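Local coordinates for protein putative archaeal ammonia monooxygenase subunit B (Candidatus Nitrosocaldus yellowstonii, PDB 4O65) that binds copper through its cupredoxin domain and is probably a subunit of a membrane-bound monooxygenase that oxidises ammonia, at residues 21-26 with 147-152; 25-30 with 44-49; 64-69 with 103-108; 75-80 with 130-135; 94-99 with 113-118. One frame throughout, in Å; residues are numbered along the deposited sequence.

In the fold
Following the chain from the N terminus, contact 1 opens at 21-26 and closes only at 147-152, joining an edge strand to the last strand of the five-stranded mixed sheet; contacts 3, 4 and 5 all nest inside its loop. Contact 2 shares residues 25-26 with contact 1 and soon closes at 44-49, packing helix 27-35 against helix 40-47. Contact 3 opens next and crosses both contact 4 and contact 5, the latter nested within contact 4. Contacts 4 and 5 pair neighbouring strands, one in each sheet of the cupredoxin sandwich, while contact 3 bridges the two sheets. His-126 and His-128, which bind copper, lie on strand 123-133, the strand that enters contact 4.

Contact 1: 21-26 with 147-152; sequences ATRLIT and VVEGEP
Two torsions bring Arg-23 over Val-147 and within range of Glu-149: CG is set opposite the carbonyl carbon (chi1 -61°), and a bend at chi3 (58°) folds the guanidinium back across the neighbouring strand. These residues belong to a parallel strand pair, 23-25 with 147-149, at one border of the mixed sheet of the cupredoxin fold. The pairing is the usual parallel one, with Leu-24 reaching both ways: its N donates to Val-147 O at 2.9 Å, and its O accepts from Glu-149 N. Thr-22 O and Thr-26 N extend the series at the two ends. On the exposed face, the branched side chain of Val-147 gives the guanidinium an apolar floor. Arg-23 NH2 makes a salt bridge to Glu-149 OE1 at 3.2 Å, and the two planar groups stand 85° apart, so they do not meet in the coplanar, two-pronged fashion. A water ties the same carboxylate to the backbone, donating to Glu-149 OE1 at 2.7 Å and to Leu-24 O. The long, charged Arg-23 and Glu-149 suit this exposed face, whereas Leu-24 and Val-148 point to the other one and rest against Trp-91 of strand 91-97. Past the strands, Gly-150 takes a positive phi at which a CB would press on the preceding carbonyl oxygen. Thr-26, just before helix 27-35, uses both branches. Its OG1 donates to Glu-151 O in the carbonyl plane, at a short 2.5 Å, and its methyl CG2 touches Val-148 CG1 at 3.7 Å.

Contact 2: 25-30 with 44-49; sequences ITKAEF and KQVDAM
Lys-27 and Asp-47 form a salt bridge between two short helices, 27-35 and 40-47, which follow each other in the chain and pack together beside the cupredoxin sandwich. Lys-27 NZ donates to Asp-47 OD1 at 2.8 Å, on the syn lone pair, and has a second salt-bridge partner in Glu-92 of strand 91-97. Lys-27 is buried, and two carboxylates around its ammonium probably favour the charged form. The aliphatic part of the lysine is used as well: CG packs on Val-46 CG1 at 3.9 Å, and a bend at chi3 (-63°) then turns the end of the chain toward the aspartate. At the start of the first helix, Thr-26 is the N-cap. Its OG1 accepts from Glu-29 N at 3.0 Å, while its own proton is already given away to the loop after the last strand. The Glu-29 carboxylate is likewise occupied, by Arg-33 NE and by Glu-151 N. Next to these polar links, Phe-30 brings an apolar ring to Val-46 and Met-49. Val-46 CG2 and Met-49 meet it at the edge rather than over a face, the Met-aromatic contact bringing SD to 3.8 Å from Phe-30 CE2.

Contact 3: 64-69 with 103-108; sequences GRLVSQ and FTIPGG
Ser-68 meets Ile-105, Pro-106 and Gly-108 where the two sheets of the cupredoxin beta-sandwich come together at one end. Strand 59-68 belongs to the antiparallel sheet and strand 103-105 borders the mixed one. Their local axes run 9.1 Å apart at 56°, so side chains rather than a shared strand pairing fill the space between them. Following Ser-68 outward, CB packs on the methyl Ile-105 CG2 at 3.8 Å and lies 3.4 Å from Pro-106 O. One bond further, OG stands anti to the backbone N (chi1 169°), which directs it to the turn after the other strand. There it accepts from Gly-108 N at 3.1 Å and donates to a water at 2.7 Å; that water in turn donates to Ile-105 O. Val-70 N also bonds to the hydroxyl, so this buried oxygen is well satisfied. A serine suits the place, being small enough to fit beside the turn while able both to give and to accept. Gly-108 has a positive phi, a conformation glycine adopts easily, and its CA-H approaches Ser-68 O. Two residues earlier on strand 59-68 the contact turns apolar, as befits a sandwich interior. Leu-66 projects between the sheets, its CD2 side lying against Tyr-113 of strand 110-119. Its other methyl, CD1, touches Ile-105 CD1 at 4.2 Å. Phe-103 is crossed at about a right angle and presents its ring edge, with CZ 3.6 Å from Leu-66 CD1.

Contact 4: 75-80 with 130-135; sequences NAWISL and QLNIAS. Unlike the reference sequence in segment 130-135: Ile-133 (reference Val).
Trp-77 and Asn-132 face each other as a hydrogen-bonded pair in antiparallel strands 74-81 and 123-133, inner neighbours in the mixed sheet of the cupredoxin fold. With CG of Trp-77 wedged between its backbone N and carbonyl carbon (chi1 58°), the indole lies back over the partner strand. Asn-132 CB sits above one face in a CH-pi contact, 3.5 Å from the centroid of the five-membered ring. The amide beyond runs nearly flat to the indole, the planes being 16° apart. Its rotation is fixed by ND2, which donates to Gln-130 OE1 at 2.9 Å and to a water that also bonds Gln-130 O and Ser-79 OG. Further along, Ala-134 CB meets the rim of the indole at CZ3, its small side chain fitting beside the large ring. Trp-77, Ser-79, Gln-130 and Asn-132 thus give this face a polar and amphipathic character. The opposite one, with Ala-76, Ile-78, Leu-131 and Ile-133, is apolar because it packs toward strands of the other sheet; there Leu-131 CD1 lies 3.8 Å from Ala-76 CB. Gln-130 follows His-128 by two residues, its side chain about 6 Å from that copper ligand. Between the paired backbones, Asn-132 N donates almost straight to Trp-77 O at 2.8 Å.

Contact 5: 94-99 with 113-118; sequences ISRDPP and YKLCLS
Ile-94 and Ser-95 both address Cys-116, and this end of the antiparallel pair 91-97 with 110-119 is its closely packed part. Cys-116 O accepts two N-H groups from the same face of its plane, Ile-94 N at 2.8 Å and Ser-95 N at 3.2 Å. Ile-94 lies with its CD1 3.9 Å from Cys-116 SG and also against the backbone of Leu-117 and Ser-118, a branched apolar side chain that suits the flank of a disulfide. That sulfur is bonded to Cys-51. On the same face as Cys-116, the small Ser-95 brings OG within 3.3 Å of Cys-116 CB. Further along, the pair opens toward solvent. Asp-97 and Lys-114 exchange two backbone bonds, but their side chains meet only near the base, CB to CB at 4.3 Å, and the lysine end leads away. Between Ser-95 and Lys-114 a water mediates, bonding Ser-95 OG and donating to Lys-114 O. Strand 91-97 then gives way to Pro-98, after a cis peptide, whose CD rests on Tyr-113 CB at 4.2 Å. Arg-96, on the other face, reaches across to Ile-78 O of the second sheet. Two residues opposite one make a classic beta bulge, here in the border strand of the antiparallel sheet of a cupredoxin sandwich.

Contact 1: 21-26 with 147-152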
# COMPACT_ATOMS: atom_id res chain seq x y z
N ALA A 21 -2.73 -11.56 1.43
CA ALA A 21 -4.13 -12.02 1.48
C ALA A 21 -4.82 -11.65 0.19
O ALA A 21 -4.43 -10.69 -0.48
CB ALA A 21 -4.88 -11.30 2.63
N THR A 22 -5.91 -12.37 -0.11
CA THR A 22 -6.72 -11.99 -1.26
C THR A 22 -8.14 -11.60 -0.83
O THR A 22 -8.94 -11.23 -1.67
CB THR A 22 -6.86 -13.13 -2.27
OG1 THR A 22 -7.42 -14.26 -1.59
CG2 THR A 22 -5.49 -13.44 -2.91
N ARG A 23 -8.44 -11.68 0.47
CA ARG A 23 -9.77 -11.26 0.94
C ARG A 23 -9.55 -10.46 2.21
O ARG A 23 -8.86 -10.95 3.12
CB ARG A 23 -10.68 -12.51 1.25
CG ARG A 23 -10.94 -13.39 0.03
CD ARG A 23 -12.20 -14.25 0.17
NE ARG A 23 -13.38 -13.38 0.40
CZ ARG A 23 -14.27 -12.99 -0.53
NH1 ARG A 23 -14.17 -13.40 -1.81
NH2 ARG A 23 -15.27 -12.19 -0.18
N LEU A 24 -10.13 -9.27 2.28
CA LEU A 24 -9.94 -8.41 3.44
C LEU A 24 -11.27 -7.78 3.77
O LEU A 24 -12.20 -7.89 2.98
CB LEU A 24 -8.98 -7.29 3.06
CG LEU A 24 -7.55 -7.73 2.69
CD1 LEU A 24 -6.80 -6.44 2.29
CD2 LEU A 24 -6.91 -8.34 3.90
N ILE A 25 -11.34 -7.07 4.89
CA ILE A 25 -12.49 -6.19 5.16
C ILE A 25 -11.98 -4.75 5.26
O ILE A 25 -10.75 -4.51 5.33
CB ILE A 25 -13.29 -6.60 6.43
CG1 ILE A 25 -12.41 -6.39 7.66
CG2 ILE A 25 -13.73 -8.07 6.32
CD1 ILE A 25 -13.08 -6.78 9.01
N THR A 26 -12.89 -3.78 5.25
CA THR A 26 -12.41 -2.37 5.33
C THR A 26 -11.95 -2.00 6.72
O THR A 26 -12.29 -2.69 7.70
CB THR A 26 -13.53 -1.39 4.93
OG1 THR A 26 -14.63 -1.59 5.81
CG2 THR A 26 -14.03 -1.65 3.48
N VAL A 147 -10.35 -9.03 -2.94
CA VAL A 147 -11.76 -8.62 -2.66
C VAL A 147 -11.80 -8.00 -1.26
O VAL A 147 -11.38 -8.65 -0.30
CB VAL A 147 -12.72 -9.82 -2.72
CG1 VAL A 147 -14.17 -9.38 -2.47
CG2 VAL A 147 -12.62 -10.48 -4.09
N VAL A 148 -12.36 -6.81 -1.16
CA VAL A 148 -12.53 -6.13 0.15
C VAL A 148 -14.03 -6.03 0.43
O VAL A 148 -14.79 -5.49 -0.39
CB VAL A 148 -11.90 -4.74 0.16
CG1 VAL A 148 -12.05 -4.12 1.57
CG2 VAL A 148 -10.40 -4.77 -0.27
N GLU A 149 -14.44 -6.54 1.58
CA GLU A 149 -15.86 -6.45 1.97
C GLU A 149 -16.03 -5.50 3.14
O GLU A 149 -15.10 -5.20 3.88
CB GLU A 149 -16.39 -7.81 2.38
CG GLU A 149 -16.23 -8.83 1.28
CD GLU A 149 -16.82 -10.16 1.69
OE1 GLU A 149 -16.24 -10.86 2.55
OE2 GLU A 149 -17.87 -10.50 1.14
N GLY A 150 -17.26 -5.05 3.34
CA GLY A 150 -17.53 -4.27 4.55
C GLY A 150 -17.89 -2.83 4.32
O GLY A 150 -17.89 -2.33 3.17
N GLU A 151 -18.22 -2.14 5.40
CA GLU A 151 -18.76 -0.78 5.23
C GLU A 151 -17.68 0.17 4.76
O GLU A 151 -16.46 0.02 5.09
CB GLU A 151 -19.48 -0.30 6.49
CG GLU A 151 -18.55 -0.03 7.62
CD GLU A 151 -19.30 0.26 8.92
OE1 GLU A 151 -20.53 0.04 9.00
OE2 GLU A 151 -18.64 0.71 9.87
N PRO A 152 -18.08 1.18 3.97
CA PRO A 152 -17.13 2.19 3.52
C PRO A 152 -16.50 2.91 4.71
O PRO A 152 -17.19 3.18 5.69
CB PRO A 152 -18.02 3.18 2.71
CG PRO A 152 -19.12 2.31 2.25
CD PRO A 152 -19.43 1.37 3.39
O HOH W 1 -13.63 -10.43 3.02

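Contact 2: 25-30 with 44-49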
# COMPACT_ATOMS: atom_id res chain seq x y z
N ILE A 25 -11.34 -7.07 4.89
CA ILE A 25 -12.49 -6.19 5.16
C ILE A 25 -11.98 -4.75 5.26
O ILE A 25 -10.75 -4.51 5.33
CB ILE A 25 -13.29 -6.60 6.43
CG1 ILE A 25 -12.41 -6.39 7.66
CG2 ILE A 25 -13.73 -8.07 6.32
CD1 ILE A 25 -13.08 -6.78 9.01
N THR A 26 -12.89 -3.78 5.25
CA THR A 26 -12.41 -2.37 5.33
C THR A 26 -11.95 -2.00 6.72
O THR A 26 -12.29 -2.69 7.70
CB THR A 26 -13.53 -1.39 4.93
OG1 THR A 26 -14.63 -1.59 5.81
CG2 THR A 26 -14.03 -1.65 3.48
N LYS A 27 -11.20 -0.90 6.84
CA LYS A 27 -10.78 -0.41 8.16
C LYS A 27 -12.02 -0.12 9.02
O LYS A 27 -12.09 -0.51 10.20
CB LYS A 27 -9.95 0.88 8.02
CG LYS A 27 -9.27 1.26 9.33
CD LYS A 27 -8.71 2.69 9.40
CE LYS A 27 -7.62 3.05 8.42
NZ LYS A 27 -7.12 4.43 8.79
N ALA A 28 -13.03 0.51 8.41
CA ALA A 28 -14.27 0.75 9.16
C ALA A 28 -14.96 -0.55 9.63
O ALA A 28 -15.49 -0.61 10.79
CB ALA A 28 -15.24 1.65 8.36
N GLU A 29 -15.02 -1.56 8.74
CA GLU A 29 -15.68 -2.83 9.12
C GLU A 29 -14.90 -3.48 10.29
O GLU A 29 -15.52 -4.00 11.23
CB GLU A 29 -15.74 -3.82 7.95
CG GLU A 29 -16.61 -5.05 8.21
CD GLU A 29 -18.09 -4.72 8.41
OE1 GLU A 29 -18.73 -5.52 9.10
OE2 GLU A 29 -18.62 -3.70 7.90
N PHE A 30 -13.58 -3.38 10.23
CA PHE A 30 -12.75 -3.91 11.32
C PHE A 30 -12.97 -3.14 12.63
O PHE A 30 -13.15 -3.76 13.69
CB PHE A 30 -11.26 -3.89 10.98
CG PHE A 30 -10.41 -4.33 12.14
CD1 PHE A 30 -10.36 -5.68 12.52
CD2 PHE A 30 -9.68 -3.38 12.88
CE1 PHE A 30 -9.57 -6.10 13.60
CE2 PHE A 30 -8.88 -3.80 13.96
CZ PHE A 30 -8.83 -5.16 14.30
N LYS A 44 -8.59 5.88 14.55
CA LYS A 44 -7.25 6.12 15.14
C LYS A 44 -6.76 5.05 16.12
O LYS A 44 -5.57 4.76 16.17
CB LYS A 44 -7.18 7.51 15.81
CG LYS A 44 -7.39 8.62 14.79
CD LYS A 44 -7.32 9.97 15.46
CE LYS A 44 -6.97 11.05 14.44
NZ LYS A 44 -7.29 12.42 14.96
N GLN A 45 -7.67 4.39 16.84
CA GLN A 45 -7.29 3.28 17.68
C GLN A 45 -6.86 2.09 16.79
O GLN A 45 -5.97 1.32 17.18
CB GLN A 45 -8.45 2.81 18.54
CG GLN A 45 -8.90 3.90 19.52
CD GLN A 45 -10.06 3.40 20.36
OE1 GLN A 45 -11.21 3.61 20.02
NE2 GLN A 45 -9.74 2.67 21.42
N VAL A 46 -7.52 1.93 15.66
CA VAL A 46 -7.12 0.83 14.73
C VAL A 46 -5.71 1.20 14.20
O VAL A 46 -4.75 0.35 14.15
CB VAL A 46 -8.10 0.69 13.55
CG1 VAL A 46 -7.53 -0.29 12.50
CG2 VAL A 46 -9.46 0.19 14.06
N ASP A 47 -5.55 2.46 13.80
CA ASP A 47 -4.22 2.90 13.27
C ASP A 47 -3.10 2.63 14.25
O ASP A 47 -1.95 2.28 13.82
CB ASP A 47 -4.18 4.41 12.94
CG ASP A 47 -5.07 4.80 11.81
OD1 ASP A 47 -5.47 3.97 10.99
OD2 ASP A 47 -5.40 6.01 11.76
N ALA A 48 -3.38 2.78 15.53
CA ALA A 48 -2.41 2.53 16.59
C ALA A 48 -1.88 1.09 16.61
O ALA A 48 -0.78 0.82 17.12
CB ALA A 48 -2.99 2.96 17.96
N MET A 49 -2.64 0.14 16.04
CA MET A 49 -2.17 -1.24 15.96
C MET A 49 -1.01 -1.39 14.97
O MET A 49 -0.29 -2.42 15.00
CB MET A 49 -3.33 -2.17 15.58
CG MET A 49 -4.43 -2.09 16.64
SD MET A 49 -5.78 -3.13 16.07
CE MET A 49 -7.06 -2.88 17.34

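Contact 3: 64-69 with 103-108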
# COMPACT_ATOMS: atom_id res chain seq x y z
N GLY A 64 8.45 -7.96 -2.06
CA GLY A 64 9.14 -8.37 -3.32
C GLY A 64 10.55 -7.83 -3.34
O GLY A 64 11.09 -7.44 -2.28
N ARG A 65 11.17 -7.79 -4.52
CA ARG A 65 12.52 -7.29 -4.59
C ARG A 65 12.57 -6.45 -5.85
O ARG A 65 11.93 -6.80 -6.84
CB ARG A 65 13.54 -8.47 -4.80
CG ARG A 65 13.65 -9.53 -3.72
CD ARG A 65 14.81 -10.55 -4.09
NE ARG A 65 14.49 -11.14 -5.42
CZ ARG A 65 15.35 -11.36 -6.43
NH1 ARG A 65 16.66 -11.09 -6.32
NH2 ARG A 65 14.91 -11.89 -7.56
N LEU A 66 13.26 -5.31 -5.77
CA LEU A 66 13.47 -4.42 -6.94
C LEU A 66 14.87 -4.73 -7.44
O LEU A 66 15.84 -4.72 -6.65
CB LEU A 66 13.39 -2.97 -6.52
CG LEU A 66 12.12 -2.65 -5.76
CD1 LEU A 66 12.15 -1.19 -5.25
CD2 LEU A 66 10.87 -2.83 -6.66
N VAL A 67 14.95 -5.10 -8.71
CA VAL A 67 16.23 -5.58 -9.25
C VAL A 67 16.68 -4.70 -10.40
O VAL A 67 16.03 -4.62 -11.48
CB VAL A 67 16.12 -7.05 -9.69
CG1 VAL A 67 17.47 -7.51 -10.29
CG2 VAL A 67 15.67 -7.90 -8.51
N SER A 68 17.79 -4.00 -10.20
CA SER A 68 18.27 -3.02 -11.21
C SER A 68 18.99 -3.68 -12.36
O SER A 68 19.82 -4.57 -12.14
CB SER A 68 19.22 -2.01 -10.53
OG SER A 68 19.91 -1.20 -11.49
N GLN A 69 18.68 -3.25 -13.58
CA GLN A 69 19.35 -3.68 -14.80
C GLN A 69 20.17 -2.59 -15.44
O GLN A 69 20.67 -2.75 -16.58
CB GLN A 69 18.30 -4.24 -15.76
CG GLN A 69 17.54 -5.38 -15.04
CD GLN A 69 16.67 -6.21 -15.95
OE1 GLN A 69 15.70 -5.71 -16.56
NE2 GLN A 69 17.01 -7.50 -16.05
N PHE A 103 13.93 6.59 -2.49
CA PHE A 103 15.11 5.83 -2.04
C PHE A 103 16.02 5.50 -3.21
O PHE A 103 15.63 5.67 -4.39
CB PHE A 103 14.70 4.57 -1.30
CG PHE A 103 13.77 3.69 -2.10
CD1 PHE A 103 14.31 2.74 -2.99
CD2 PHE A 103 12.39 3.83 -1.98
CE1 PHE A 103 13.46 1.95 -3.76
CE2 PHE A 103 11.53 3.02 -2.78
CZ PHE A 103 12.10 2.06 -3.64
N THR A 104 17.23 5.00 -2.91
CA THR A 104 18.17 4.67 -3.97
C THR A 104 18.13 3.20 -4.33
O THR A 104 18.12 2.33 -3.44
CB THR A 104 19.63 5.00 -3.55
OG1 THR A 104 19.68 6.40 -3.29
CG2 THR A 104 20.63 4.66 -4.66
N ILE A 105 18.17 2.93 -5.63
CA ILE A 105 18.35 1.58 -6.08
C ILE A 105 19.74 1.47 -6.68
O ILE A 105 20.03 2.11 -7.69
CB ILE A 105 17.29 1.17 -7.13
CG1 ILE A 105 15.90 1.33 -6.52
CG2 ILE A 105 17.53 -0.30 -7.53
CD1 ILE A 105 14.78 1.09 -7.51
N PRO A 106 20.64 0.71 -6.03
CA PRO A 106 22.01 0.74 -6.52
C PRO A 106 22.11 0.12 -7.90
O PRO A 106 21.42 -0.84 -8.20
CB PRO A 106 22.81 -0.16 -5.53
CG PRO A 106 21.86 -0.50 -4.43
CD PRO A 106 20.46 -0.09 -4.79
N GLY A 107 22.99 0.66 -8.70
CA GLY A 107 23.28 0.11 -10.02
C GLY A 107 23.58 -1.38 -10.03
O GLY A 107 24.50 -1.84 -9.36
N GLY A 108 22.77 -2.15 -10.76
CA GLY A 108 22.95 -3.59 -10.86
C GLY A 108 22.63 -4.35 -9.57
O GLY A 108 22.90 -5.55 -9.50
O HOH W 2 19.89 1.26 -10.46

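Contact 4: 75-80 with 130-135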
# COMPACT_ATOMS: atom_id res chain seq x y z
N ASN A 75 17.02 6.77 -8.43
CA ASN A 75 16.10 7.17 -7.35
C ASN A 75 14.69 6.72 -7.71
O ASN A 75 14.32 6.79 -8.87
CB ASN A 75 16.07 8.69 -7.16
CG ASN A 75 17.37 9.18 -6.61
OD1 ASN A 75 18.03 8.44 -5.90
ND2 ASN A 75 17.80 10.37 -7.02
N ALA A 76 13.97 6.24 -6.71
CA ALA A 76 12.64 5.67 -6.93
C ALA A 76 11.71 5.82 -5.74
O ALA A 76 12.15 6.04 -4.60
CB ALA A 76 12.80 4.20 -7.32
N TRP A 77 10.40 5.68 -6.01
CA TRP A 77 9.41 5.52 -4.94
C TRP A 77 8.41 4.44 -5.35
O TRP A 77 8.31 4.07 -6.55
CB TRP A 77 8.71 6.83 -4.64
CG TRP A 77 8.00 7.48 -5.80
CD1 TRP A 77 6.63 7.46 -6.09
CD2 TRP A 77 8.60 8.35 -6.81
NE1 TRP A 77 6.37 8.20 -7.23
CE2 TRP A 77 7.52 8.76 -7.69
CE3 TRP A 77 9.91 8.76 -7.09
CZ2 TRP A 77 7.76 9.58 -8.81
CZ3 TRP A 77 10.13 9.58 -8.22
CH2 TRP A 77 9.07 9.98 -9.04
N ILE A 78 7.74 3.88 -4.35
CA ILE A 78 6.91 2.73 -4.56
C ILE A 78 5.49 2.98 -4.06
O ILE A 78 5.30 3.72 -3.10
CB ILE A 78 7.58 1.55 -3.85
CG1 ILE A 78 6.92 0.24 -4.19
CG2 ILE A 78 7.72 1.75 -2.31
CD1 ILE A 78 8.01 -0.83 -4.05
N SER A 79 4.51 2.41 -4.74
CA SER A 79 3.14 2.59 -4.32
C SER A 79 2.37 1.36 -4.75
O SER A 79 2.96 0.44 -5.29
CB SER A 79 2.56 3.87 -4.92
OG SER A 79 2.62 3.87 -6.34
N LEU A 80 1.05 1.39 -4.51
CA LEU A 80 0.18 0.28 -4.94
C LEU A 80 -0.75 0.83 -6.00
O LEU A 80 -1.48 1.86 -5.78
CB LEU A 80 -0.59 -0.30 -3.75
CG LEU A 80 -1.38 -1.57 -4.07
CD1 LEU A 80 -0.44 -2.76 -4.09
CD2 LEU A 80 -2.50 -1.74 -3.06
N GLN A 130 3.54 -0.80 -7.76
CA GLN A 130 3.95 0.20 -8.77
C GLN A 130 5.27 0.84 -8.38
O GLN A 130 5.41 1.42 -7.29
CB GLN A 130 2.84 1.30 -8.81
CG GLN A 130 3.21 2.41 -9.81
CD GLN A 130 2.15 3.46 -9.99
OE1 GLN A 130 2.48 4.68 -10.28
NE2 GLN A 130 0.92 3.06 -9.87
N LEU A 131 6.28 0.73 -9.26
CA LEU A 131 7.54 1.42 -8.99
C LEU A 131 7.57 2.66 -9.84
O LEU A 131 7.17 2.59 -11.02
CB LEU A 131 8.70 0.47 -9.40
CG LEU A 131 10.09 1.07 -9.15
CD1 LEU A 131 10.33 1.29 -7.66
CD2 LEU A 131 11.19 0.18 -9.81
N ASN A 132 8.01 3.81 -9.29
CA ASN A 132 8.30 4.98 -10.12
C ASN A 132 9.75 5.30 -10.05
O ASN A 132 10.28 5.51 -8.97
CB ASN A 132 7.48 6.18 -9.72
CG ASN A 132 6.15 6.17 -10.44
OD1 ASN A 132 6.03 6.52 -11.68
ND2 ASN A 132 5.22 5.61 -9.77
N ILE A 133 10.40 5.25 -11.22
CA ILE A 133 11.82 5.54 -11.29
C ILE A 133 11.91 7.02 -11.69
O ILE A 133 11.38 7.42 -12.75
CB ILE A 133 12.51 4.68 -12.36
CG1 ILE A 133 12.30 3.18 -12.00
CG2 ILE A 133 14.00 5.12 -12.45
CD1 ILE A 133 12.63 2.24 -13.13
N ALA A 134 12.58 7.82 -10.85
CA ALA A 134 12.66 9.30 -11.09
C ALA A 134 13.33 9.52 -12.43
O ALA A 134 14.39 8.91 -12.72
CB ALA A 134 13.51 9.96 -9.98
N SER A 135 12.70 10.37 -13.26
CA SER A 135 13.21 10.77 -14.59
C SER A 135 13.01 9.70 -15.67
O SER A 135 13.42 9.87 -16.82
CB SER A 135 14.70 11.24 -14.58
OG SER A 135 15.65 10.16 -14.70
O HOH W 3 16.60 8.00 -10.99
O HOH W 4 5.09 4.60 -7.31

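Contact 5: 94-99 with 113-118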
# COMPACT_ATOMS: atom_id res chain seq x y z
N ILE A 94 0.25 2.23 5.49
CA ILE A 94 0.58 2.12 6.88
C ILE A 94 2.10 2.28 7.00
O ILE A 94 2.57 2.99 7.90
CB ILE A 94 0.14 0.76 7.48
CG1 ILE A 94 -1.40 0.69 7.52
CG2 ILE A 94 0.80 0.53 8.87
CD1 ILE A 94 -1.93 -0.73 7.73
N SER A 95 2.86 1.59 6.14
CA SER A 95 4.28 1.64 6.20
C SER A 95 4.89 1.17 4.88
O SER A 95 4.25 0.52 4.04
CB SER A 95 4.84 0.83 7.38
OG SER A 95 4.62 -0.57 7.21
N ARG A 96 6.14 1.58 4.68
CA ARG A 96 6.90 1.19 3.47
C ARG A 96 8.31 0.88 3.89
O ARG A 96 8.88 1.56 4.79
CB ARG A 96 7.03 2.33 2.48
CG ARG A 96 5.81 2.70 1.68
CD ARG A 96 6.14 4.06 1.07
NE ARG A 96 5.34 4.35 -0.11
CZ ARG A 96 4.21 5.07 -0.08
NH1 ARG A 96 3.76 5.56 1.08
NH2 ARG A 96 3.54 5.30 -1.21
N ASP A 97 8.91 -0.12 3.24
CA ASP A 97 10.35 -0.34 3.36
C ASP A 97 10.83 -0.56 1.93
O ASP A 97 10.21 -1.35 1.22
CB ASP A 97 10.60 -1.59 4.19
CG ASP A 97 12.07 -1.83 4.48
OD1 ASP A 97 12.83 -0.87 4.70
OD2 ASP A 97 12.46 -3.00 4.48
N PRO A 98 11.87 0.17 1.48
CA PRO A 98 12.62 1.25 2.19
C PRO A 98 11.68 2.37 2.69
O PRO A 98 10.65 2.61 2.09
CB PRO A 98 13.47 1.85 1.06
CG PRO A 98 13.69 0.71 0.12
CD PRO A 98 12.35 -0.00 0.10
N PRO A 99 12.06 3.06 3.79
CA PRO A 99 11.17 4.08 4.39
C PRO A 99 11.14 5.49 3.77
O PRO A 99 10.17 6.22 3.99
CB PRO A 99 11.71 4.17 5.84
CG PRO A 99 13.15 3.84 5.71
CD PRO A 99 13.22 2.75 4.65
N TYR A 113 11.62 -4.96 -0.79
CA TYR A 113 10.62 -3.95 -0.37
C TYR A 113 9.48 -4.62 0.38
O TYR A 113 9.21 -5.83 0.20
CB TYR A 113 10.09 -3.15 -1.60
CG TYR A 113 9.14 -3.93 -2.49
CD1 TYR A 113 7.76 -3.90 -2.27
CD2 TYR A 113 9.63 -4.59 -3.64
CE1 TYR A 113 6.88 -4.65 -3.09
CE2 TYR A 113 8.78 -5.28 -4.48
CZ TYR A 113 7.41 -5.29 -4.22
OH TYR A 113 6.61 -5.99 -5.06
N LYS A 114 8.77 -3.81 1.17
CA LYS A 114 7.59 -4.26 1.89
C LYS A 114 6.64 -3.07 1.98
O LYS A 114 7.01 -1.96 2.45
CB LYS A 114 7.92 -4.81 3.27
CG LYS A 114 6.64 -5.05 4.13
CD LYS A 114 7.04 -5.95 5.30
CE LYS A 114 5.93 -6.09 6.36
NZ LYS A 114 6.24 -7.11 7.45
N LEU A 115 5.42 -3.27 1.49
CA LEU A 115 4.37 -2.27 1.57
C LEU A 115 3.28 -2.82 2.49
O LEU A 115 2.90 -4.02 2.39
CB LEU A 115 3.72 -2.05 0.21
CG LEU A 115 4.69 -1.97 -0.98
CD1 LEU A 115 3.86 -1.72 -2.23
CD2 LEU A 115 5.64 -0.84 -0.71
N CYS A 116 2.83 -1.97 3.40
CA CYS A 116 1.77 -2.38 4.33
C CYS A 116 0.67 -1.34 4.15
O CYS A 116 0.97 -0.15 4.31
CB CYS A 116 2.26 -2.34 5.75
SG CYS A 116 1.03 -3.17 6.84
N LEU A 117 -0.55 -1.79 3.86
CA LEU A 117 -1.69 -0.89 3.53
C LEU A 117 -2.95 -1.33 4.25
O LEU A 117 -3.08 -2.50 4.60
CB LEU A 117 -2.02 -0.91 2.01
CG LEU A 117 -0.87 -0.47 1.10
CD1 LEU A 117 -0.23 -1.70 0.49
CD2 LEU A 117 -1.39 0.46 0.02
N SER A 118 -3.82 -0.36 4.50
CA SER A 118 -5.16 -0.59 5.01
C SER A 118 -6.17 -0.45 3.86
O SER A 118 -6.13 0.54 3.10
CB SER A 118 -5.48 0.49 6.06
OG SER A 118 -6.83 0.32 6.42
O HOH W 5 6.49 -1.73 5.37